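GH62 arabinofuranosidase (Podospora anserina, PDB 4N4B) probably releases terminal non-reducing alpha-L-arabinofuranosyl residues from xylan, working as a calcium-containing five-bladed beta-propeller glycoside hydrolase. Local coordinates at residues A[279-289]-A[305-314]. Sequence-based numbering, arbitrary orientation.
With CA (calcium ion), chain B.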
loop_
_atom_site.group_PDB
_atom_site.type_symbol
_atom_site.label_atom_id
_atom_site.label_comp_id
_atom_site.label_asym_id
_atom_site.label_seq_id
_atom_site.Cartn_x
_atom_site.Cartn_y
_atom_site.Cartn_z
ATOM N N TRP A 279 6.086 -7.910 -18.903
ATOM C CA TRP A 279 7.265 -7.849 -18.067
ATOM C C TRP A 279 7.157 -8.508 -16.663
ATOM O O TRP A 279 8.122 -8.772 -16.051
ATOM C CB TRP A 279 7.788 -6.426 -17.976
ATOM C CG TRP A 279 6.925 -5.439 -17.227
ATOM C CD1 TRP A 279 5.928 -4.685 -17.750
ATOM C CD2 TRP A 279 6.994 -5.100 -15.848
ATOM N NE1 TRP A 279 5.377 -3.894 -16.775
ATOM C CE2 TRP A 279 6.035 -4.117 -15.605
ATOM C CE3 TRP A 279 7.791 -5.511 -14.788
ATOM C CZ2 TRP A 279 5.856 -3.572 -14.353
ATOM C CZ3 TRP A 279 7.596 -4.956 -13.568
ATOM C CH2 TRP A 279 6.668 -4.023 -13.360
ATOM N N THR A 280 5.922 -8.745 -16.254
ATOM C CA THR A 280 5.625 -9.368 -14.985
ATOM C C THR A 280 4.370 -10.245 -15.121
ATOM O O THR A 280 3.537 -9.946 -15.887
ATOM C CB THR A 280 5.470 -8.275 -13.868
ATOM O OG1 THR A 280 5.282 -8.914 -12.630
ATOM C CG2 THR A 280 4.303 -7.337 -14.131
ATOM N N LYS A 281 4.294 -11.300 -14.322
ATOM C CA LYS A 281 3.084 -12.085 -14.108
ATOM C C LYS A 281 2.494 -11.730 -12.742
ATOM O O LYS A 281 1.263 -11.673 -12.673
ATOM C CB LYS A 281 3.321 -13.594 -14.194
ATOM C CG LYS A 281 3.514 -13.979 -15.615
ATOM C CD LYS A 281 3.662 -15.525 -15.745
ATOM C CE LYS A 281 4.046 -15.902 -17.173
ATOM N NZ LYS A 281 5.020 -17.035 -17.215
ATOM N N SER A 282 3.312 -11.465 -11.769
ATOM C CA SER A 282 2.804 -10.979 -10.430
ATOM C C SER A 282 2.275 -9.562 -10.624
ATOM O O SER A 282 2.927 -8.694 -11.186
ATOM C CB SER A 282 3.914 -11.011 -9.444
ATOM O OG SER A 282 4.054 -12.341 -8.908
ATOM N N ILE A 283 1.140 -9.282 -9.974
ATOM C CA ILE A 283 0.636 -7.901 -9.723
ATOM C C ILE A 283 0.620 -7.762 -8.235
ATOM O O ILE A 283 -0.128 -8.440 -7.537
ATOM C CB ILE A 283 -0.773 -7.712 -10.334
ATOM C CG1 ILE A 283 -0.901 -8.183 -11.781
ATOM C CG2 ILE A 283 -1.156 -6.261 -10.135
ATOM C CD1 ILE A 283 -0.071 -7.399 -12.764
ATOM N N SER A 284 1.556 -7.031 -7.717
ATOM C CA SER A 284 1.848 -7.061 -6.281
ATOM C C SER A 284 1.812 -5.634 -5.680
ATOM O O SER A 284 1.674 -4.684 -6.371
ATOM C CB SER A 284 3.210 -7.783 -6.089
ATOM O OG SER A 284 3.617 -7.935 -4.767
ATOM N N HIS A 285 2.000 -5.586 -4.367
ATOM C CA HIS A 285 1.846 -4.445 -3.470
ATOM C C HIS A 285 1.853 -3.095 -4.187
ATOM O O HIS A 285 2.831 -2.654 -4.649
ATOM C CB HIS A 285 2.978 -4.468 -2.407
ATOM C CG HIS A 285 2.684 -3.663 -1.174
ATOM N ND1 HIS A 285 3.098 -4.025 0.081
ATOM C CD2 HIS A 285 2.094 -2.458 -1.034
ATOM C CE1 HIS A 285 2.704 -3.111 0.944
ATOM N NE2 HIS A 285 2.076 -2.156 0.295
ATOM N N GLY A 286 0.716 -2.427 -4.130
ATOM C CA GLY A 286 0.546 -1.132 -4.754
ATOM C C GLY A 286 -0.494 -0.259 -4.069
ATOM O O GLY A 286 -0.917 -0.520 -3.007
ATOM N N GLU A 287 -0.907 0.775 -4.780
ATOM C CA GLU A 287 -1.880 1.752 -4.254
ATOM C C GLU A 287 -2.578 2.435 -5.406
ATOM O O GLU A 287 -1.969 2.705 -6.425
ATOM C CB GLU A 287 -1.248 2.796 -3.352
ATOM C CG GLU A 287 -1.503 2.655 -1.841
ATOM C CD GLU A 287 -1.074 3.838 -0.990
ATOM O OE1 GLU A 287 -1.317 5.008 -1.480
ATOM O OE2 GLU A 287 -0.452 3.628 0.068
ATOM N N ILE A 288 -3.881 2.769 -5.194
ATOM C CA ILE A 288 -4.618 3.612 -6.134
ATOM C C ILE A 288 -4.133 5.065 -6.062
ATOM O O ILE A 288 -3.947 5.604 -4.945
ATOM C CB ILE A 288 -6.123 3.470 -5.841
ATOM C CG1 ILE A 288 -6.630 2.049 -6.076
ATOM C CG2 ILE A 288 -6.937 4.530 -6.662
ATOM C CD1 ILE A 288 -8.124 1.799 -5.820
ATOM N N ILE A 289 -3.994 5.690 -7.199
ATOM C CA ILE A 289 -3.610 7.070 -7.184
ATOM C C ILE A 289 -4.748 7.914 -6.594
ATOM O O ILE A 289 -5.786 7.969 -7.098
ATOM C CB ILE A 289 -3.250 7.572 -8.583
ATOM C CG1 ILE A 289 -2.094 6.774 -9.190
ATOM C CG2 ILE A 289 -2.830 9.018 -8.481
ATOM C CD1 ILE A 289 -1.666 7.286 -10.550
ATOM N N ILE A 305 -9.798 5.000 -11.861
ATOM C CA ILE A 305 -8.806 4.250 -11.048
ATOM C C ILE A 305 -7.504 3.962 -11.827
ATOM O O ILE A 305 -7.583 3.377 -12.892
ATOM C CB ILE A 305 -9.407 2.990 -10.477
ATOM C CG1 ILE A 305 -10.500 3.303 -9.483
ATOM C CG2 ILE A 305 -8.295 2.152 -9.797
ATOM C CD1 ILE A 305 -11.332 2.175 -9.111
ATOM N N ARG A 306 -6.376 4.378 -11.269
ATOM C CA ARG A 306 -5.085 3.927 -11.719
ATOM C C ARG A 306 -4.369 3.468 -10.444
ATOM O O ARG A 306 -4.547 4.029 -9.334
ATOM C CB ARG A 306 -4.325 5.106 -12.312
ATOM C CG ARG A 306 -4.962 5.744 -13.591
ATOM C CD ARG A 306 -5.878 6.845 -13.250
ATOM N NE ARG A 306 -5.107 8.020 -12.846
ATOM C CZ ARG A 306 -5.514 9.000 -12.048
ATOM N NH1 ARG A 306 -6.776 9.012 -11.469
ATOM N NH2 ARG A 306 -4.694 9.986 -11.826
ATOM N N PHE A 307 -3.586 2.419 -10.593
ATOM C CA PHE A 307 -3.018 1.666 -9.448
ATOM C C PHE A 307 -1.513 1.518 -9.728
ATOM O O PHE A 307 -1.124 0.883 -10.754
ATOM C CB PHE A 307 -3.715 0.347 -9.302
ATOM C CG PHE A 307 -3.294 -0.517 -8.131
ATOM C CD1 PHE A 307 -3.812 -0.312 -6.854
ATOM C CD2 PHE A 307 -2.480 -1.624 -8.322
ATOM C CE1 PHE A 307 -3.514 -1.152 -5.804
ATOM C CE2 PHE A 307 -2.166 -2.461 -7.275
ATOM C CZ PHE A 307 -2.627 -2.228 -5.975
ATOM N N MET A 308 -0.642 2.171 -8.955
ATOM C CA MET A 308 0.786 1.952 -9.058
ATOM C C MET A 308 1.072 0.651 -8.372
ATOM O O MET A 308 0.650 0.474 -7.233
ATOM C CB MET A 308 1.536 3.108 -8.428
ATOM C CG MET A 308 2.971 3.159 -8.911
ATOM S SD MET A 308 3.913 4.448 -8.096
ATOM C CE MET A 308 5.281 4.668 -9.177
ATOM N N TYR A 309 1.815 -0.244 -9.017
ATOM C CA TYR A 309 2.074 -1.586 -8.479
ATOM C C TYR A 309 3.476 -1.985 -8.697
ATOM O O TYR A 309 4.230 -1.420 -9.479
ATOM C CB TYR A 309 1.076 -2.573 -9.057
ATOM C CG TYR A 309 1.457 -2.988 -10.487
ATOM C CD1 TYR A 309 1.218 -2.184 -11.592
ATOM C CD2 TYR A 309 2.075 -4.209 -10.731
ATOM C CE1 TYR A 309 1.550 -2.555 -12.876
ATOM C CE2 TYR A 309 2.379 -4.619 -12.017
ATOM C CZ TYR A 309 2.111 -3.762 -13.060
ATOM O OH TYR A 309 2.429 -4.232 -14.366
ATOM N N GLN A 310 3.864 -3.061 -8.027
ATOM C CA GLN A 310 5.183 -3.686 -8.225
ATOM C C GLN A 310 5.029 -5.016 -8.971
ATOM O O GLN A 310 4.122 -5.807 -8.711
ATOM C CB GLN A 310 5.905 -3.880 -6.899
ATOM C CG GLN A 310 5.276 -4.850 -5.959
ATOM C CD GLN A 310 6.050 -4.992 -4.674
ATOM O OE1 GLN A 310 6.730 -4.106 -4.198
ATOM N NE2 GLN A 310 5.900 -6.177 -4.042
ATOM N N GLY A 311 5.999 -5.185 -9.820
ATOM C CA GLY A 311 6.120 -6.394 -10.575
ATOM C C GLY A 311 7.585 -6.818 -10.733
ATOM O O GLY A 311 8.423 -6.137 -10.378
ATOM N N MET A 312 7.790 -7.961 -11.345
ATOM C CA MET A 312 9.124 -8.462 -11.592
ATOM C C MET A 312 9.116 -9.495 -12.721
ATOM O O MET A 312 8.164 -10.156 -12.986
ATOM C CB MET A 312 9.755 -9.091 -10.337
ATOM C CG MET A 312 8.969 -10.229 -9.801
ATOM S SD MET A 312 9.795 -11.105 -8.458
ATOM C CE MET A 312 10.519 -12.430 -9.445
ATOM N N ASP A 313 10.285 -9.610 -13.317
ATOM C CA ASP A 313 10.515 -10.644 -14.336
ATOM C C ASP A 313 10.099 -12.002 -13.789
ATOM O O ASP A 313 10.609 -12.408 -12.846
ATOM C CB ASP A 313 11.984 -10.649 -14.724
ATOM C CG ASP A 313 12.330 -11.670 -15.851
ATOM O OD1 ASP A 313 11.631 -12.587 -16.093
ATOM O OD2 ASP A 313 13.388 -11.477 -16.396
ATOM N N PRO A 314 9.150 -12.683 -14.415
ATOM C CA PRO A 314 8.650 -13.909 -13.771
ATOM C C PRO A 314 9.619 -15.051 -13.875
ATOM O O PRO A 314 9.461 -16.028 -13.230
ATOM C CB PRO A 314 7.381 -14.210 -14.516
ATOM C CG PRO A 314 7.609 -13.741 -15.857
ATOM C CD PRO A 314 8.223 -12.413 -15.631
HETATM CA CA CA B . 1.065 -0.343 1.064
HETATM O O HOH W 1 6.190 -11.897 -12.073
HETATM O O HOH W 2 0.910 0.384 -0.997
HETATM O O HOH W 3 0.289 1.552 1.673
HETATM O O HOH W 4 -6.752 6.603 -9.366
HETATM O O HOH W 5 -0.772 -1.257 0.660
HETATM O O HOH W 6 3.063 0.596 1.132
HETATM O O HOH W 7 1.221 -1.061 2.907
#
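W279 and Y309 meet in one blade of the five-bladed beta-propeller, where strand 286-288, the innermost of the blade, runs antiparallel to strand 306-311. The blade illustrates how a propeller ring is closed by both ends of the chain, since strand 28-30 joins strands from the C-terminal part. The two rings are tilted by 29° and displaced until they hardly overlap, and W279 CZ2 lies 3.5 Å from Y309 OH, whose hydrogen-bond partner is S30. T280 meets both rings: its CG2 sits over the indole face and in plane at the edge of Y309, while M312 N donates to OG1 at 3.0 Å. K281 lays its chain across P314, and I283 CD1 reaches Y309 CE2 at 3.8 Å. S284 forms a hydrogen-bonded pair with Q310, whose extended chain (chi1 66°) returns over S284, where NE2 donates to OG at 3.0 Å. Q310 OE1 accepts from D49 N, and S284 OG is also hydrogen-bonded to E233. A leucine in place of Q310 would probably leave S284 OG without this donor and D49 N without its acceptor. H285 turns the corner and binds the calcium at the propeller's centre through NE2 at 2.2 Å; its ND1 holds a Tris molecule, which may mark the substrate pocket. Waters complete the shell, one donating to G286 O and another probably to E287 OE2, whose carboxylate also salt-bridges R290. Here the register slips by one residue, a beta bulge, with G286 where a CB would collide with M308 O. E287 and M308 then pair through both backbone bonds, and E287 N lies 3.4 Å above one face of F307. I288 sets CG1 3.8 Å from F307 CD1. Finally, I289 N donates to R306 O, and I289 CB stands 4.3 Å above the guanidinium of R306, whose NH1 bonds N304 O.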